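Local coordinates for amidohydrolase 3 domain-containing protein (PDB 3IGH) that probably hydrolyses carbon-nitrogen bonds other than peptide bonds, as a metal-dependent member of the amidohydrolase family whose natural substrate is not known, at residues 76-81 with 187-192. Residues are numbered along the deposited sequence; the frame is centred on the assembly and turned at random.
Sequences SLEMVD and VYYIKR
The flat guanidinium of Arg192 meets Leu77 with one face and Glu78 with its edge: CD1 of Leu77 sits over the centre of the group, 4.1 Å above its plane, while Glu78 OE2 lies in the plane beside NE. A branched aliphatic side chain suits that face, which is poor in hydrogen-bonding capacity, whereas the N-H edge suits a carboxylate. Glu78 OE2 and Arg192 NE form a salt bridge at 3.1 Å, with the carboxylate and guanidinium planes turned 70° apart; because OE2 is modelled too close to the arginine chain, its place, and with it the bridge length and the in-plane position, is doubtful. The other carboxylate oxygen, OE1, accepts a hydrogen bond from Tyr188 OH at 2.7 Å. OE1 lies in the plane of the phenol ring, yet the hydroxyl reaches it from far above the carboxylate plane, 79° out of it. Glu78 CG, set anti to the carbonyl carbon, comes within 3.7 Å of Tyr188 CE2, and the bend at chi2 (-59°) then turns the carboxylate so that its two oxygens meet different partners. Tyr189 adds a looser contact, its ring edge meeting the same CG at 4.3 Å from CE1. Tyr188 and Arg192 stand one turn apart on helix 183-199, so a single glutamate in 76-81 can reach both. Were Glu78 replaced by an alanine, Arg192 would probably lose this carboxylate and the Tyr188 hydroxyl this acceptor, leaving the phenol freer to turn. Segment 76-81 runs into strand 80-81, which pairs with strand 103-108, while helix 183-199 packs on helix 212-223; the contact joins these parts at the surface of a TIM-barrel-clan protein. The carboxylate, shared between a cation and a phenol, is likely to remain ionised.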
loop_
_atom_site.group_PDB
_atom_site.type_symbol
_atom_site.label_atom_id
_atom_site.label_comp_id
_atom_site.label_asym_id
_atom_site.label_seq_id
_atom_site.Cartn_x
_atom_site.Cartn_y
_atom_site.Cartn_z
ATOM N N SER A 76 8.916 7.500 25.032
ATOM C CA SER A 76 8.674 7.366 26.473
ATOM C C SER A 76 9.514 6.251 27.093
ATOM O O SER A 76 9.999 6.382 28.210
ATOM C CB SER A 76 7.189 7.104 26.731
ATOM O OG SER A 76 6.907 6.973 28.114
ATOM N N LEU A 77 9.668 5.153 26.359
ATOM C CA LEU A 77 10.453 4.012 26.837
ATOM C C LEU A 77 11.959 4.304 26.911
ATOM O O LEU A 77 12.690 3.639 27.644
ATOM C CB LEU A 77 10.185 2.767 25.983
ATOM C CG LEU A 77 8.780 2.149 26.121
ATOM C CD1 LEU A 77 8.445 1.264 24.923
ATOM C CD2 LEU A 77 8.614 1.378 27.434
ATOM N N GLU A 78 12.401 5.298 26.146
ATOM C CA GLU A 78 13.804 5.714 26.088
ATOM C C GLU A 78 14.113 6.932 26.946
ATOM O O GLU A 78 15.283 7.246 27.188
ATOM C CB GLU A 78 14.188 5.995 24.633
ATOM C CG GLU A 78 14.112 4.744 23.758
ATOM C CD GLU A 78 15.027 3.634 24.267
ATOM O OE1 GLU A 78 16.242 3.892 24.401
ATOM O OE2 GLU A 78 14.534 2.517 24.541
ATOM N N MET A 79 13.062 7.615 27.394
ATOM C CA MET A 79 13.177 8.847 28.181
ATOM C C MET A 79 13.757 8.585 29.570
ATOM O O MET A 79 13.624 7.488 30.114
ATOM C CB MET A 79 11.803 9.509 28.343
ATOM C CG MET A 79 11.450 10.538 27.296
ATOM S SD MET A 79 9.845 11.290 27.633
ATOM C CE MET A 79 9.884 12.681 26.520
ATOM N N VAL A 80 14.397 9.607 30.134
ATOM C CA VAL A 80 14.827 9.580 31.528
ATOM C C VAL A 80 13.632 9.871 32.440
ATOM O O VAL A 80 12.948 10.894 32.298
ATOM C CB VAL A 80 15.982 10.588 31.803
ATOM C CG1 VAL A 80 16.457 10.488 33.251
ATOM C CG2 VAL A 80 17.157 10.329 30.865
ATOM N N ASP A 81 13.389 8.958 33.376
ATOM C CA ASP A 81 12.295 9.079 34.332
ATOM C C ASP A 81 12.756 9.917 35.535
ATOM O O ASP A 81 13.601 9.480 36.320
ATOM C CB ASP A 81 11.851 7.675 34.768
ATOM C CG ASP A 81 10.558 7.677 35.571
ATOM O OD1 ASP A 81 10.053 8.760 35.941
ATOM O OD2 ASP A 81 10.035 6.573 35.830
ATOM N N VAL A 187 12.090 5.423 13.242
ATOM C CA VAL A 187 12.231 3.973 13.019
ATOM C C VAL A 187 12.623 3.291 14.342
ATOM O O VAL A 187 12.020 2.298 14.734
ATOM C CB VAL A 187 13.243 3.630 11.865
ATOM C CG1 VAL A 187 13.555 2.140 11.802
ATOM C CG2 VAL A 187 12.705 4.094 10.512
ATOM N N TYR A 188 13.612 3.863 15.027
ATOM C CA TYR A 188 14.082 3.358 16.316
ATOM C C TYR A 188 12.961 3.355 17.373
ATOM O O TYR A 188 12.764 2.353 18.060
ATOM C CB TYR A 188 15.289 4.181 16.779
ATOM C CG TYR A 188 15.792 3.849 18.169
ATOM C CD1 TYR A 188 16.689 2.805 18.373
ATOM C CD2 TYR A 188 15.387 4.597 19.274
ATOM C CE1 TYR A 188 17.155 2.499 19.649
ATOM C CE2 TYR A 188 15.844 4.300 20.549
ATOM C CZ TYR A 188 16.727 3.252 20.730
ATOM O OH TYR A 188 17.184 2.966 21.993
ATOM N N TYR A 189 12.229 4.469 17.481
ATOM C CA TYR A 189 11.135 4.578 18.451
ATOM C C TYR A 189 10.003 3.595 18.174
ATOM O O TYR A 189 9.488 2.960 19.097
ATOM C CB TYR A 189 10.585 6.000 18.506
ATOM C CG TYR A 189 11.527 7.017 19.115
ATOM C CD1 TYR A 189 12.328 6.695 20.211
ATOM C CD2 TYR A 189 11.597 8.313 18.607
ATOM C CE1 TYR A 189 13.184 7.640 20.780
ATOM C CE2 TYR A 189 12.453 9.257 19.163
ATOM C CZ TYR A 189 13.242 8.912 20.244
ATOM O OH TYR A 189 14.086 9.848 20.790
ATOM N N ILE A 190 9.631 3.452 16.903
ATOM C CA ILE A 190 8.541 2.533 16.534
ATOM C C ILE A 190 8.952 1.079 16.772
ATOM O O ILE A 190 8.152 0.274 17.263
ATOM C CB ILE A 190 8.037 2.769 15.078
ATOM C CG1 ILE A 190 7.354 4.136 14.981
ATOM C CG2 ILE A 190 7.034 1.678 14.659
ATOM C CD1 ILE A 190 7.274 4.694 13.554
ATOM N N LYS A 191 10.200 0.742 16.451
ATOM C CA LYS A 191 10.712 -0.610 16.740
ATOM C C LYS A 191 10.671 -0.908 18.243
ATOM O O LYS A 191 10.247 -1.983 18.654
ATOM C CB LYS A 191 12.129 -0.801 16.200
ATOM C CG LYS A 191 12.187 -1.011 14.685
ATOM C CD LYS A 191 13.593 -1.364 14.202
ATOM C CE LYS A 191 13.829 -2.866 14.230
ATOM N NZ LYS A 191 15.098 -3.234 13.544
ATOM N N ARG A 192 11.077 0.039 19.053
ATOM C CA ARG A 192 11.011 -0.140 20.470
ATOM C C ARG A 192 9.592 -0.317 20.971
ATOM O O ARG A 192 9.320 -1.184 21.732
ATOM C CB ARG A 192 11.755 0.951 21.197
ATOM C CG ARG A 192 11.666 0.886 22.676
ATOM C CD ARG A 192 12.935 0.409 23.365
ATOM N NE ARG A 192 12.683 -0.021 24.738
ATOM C CZ ARG A 192 11.876 -1.029 25.060
ATOM N NH1 ARG A 192 11.270 -1.720 24.099
ATOM N NH2 ARG A 192 11.672 -1.350 26.331
#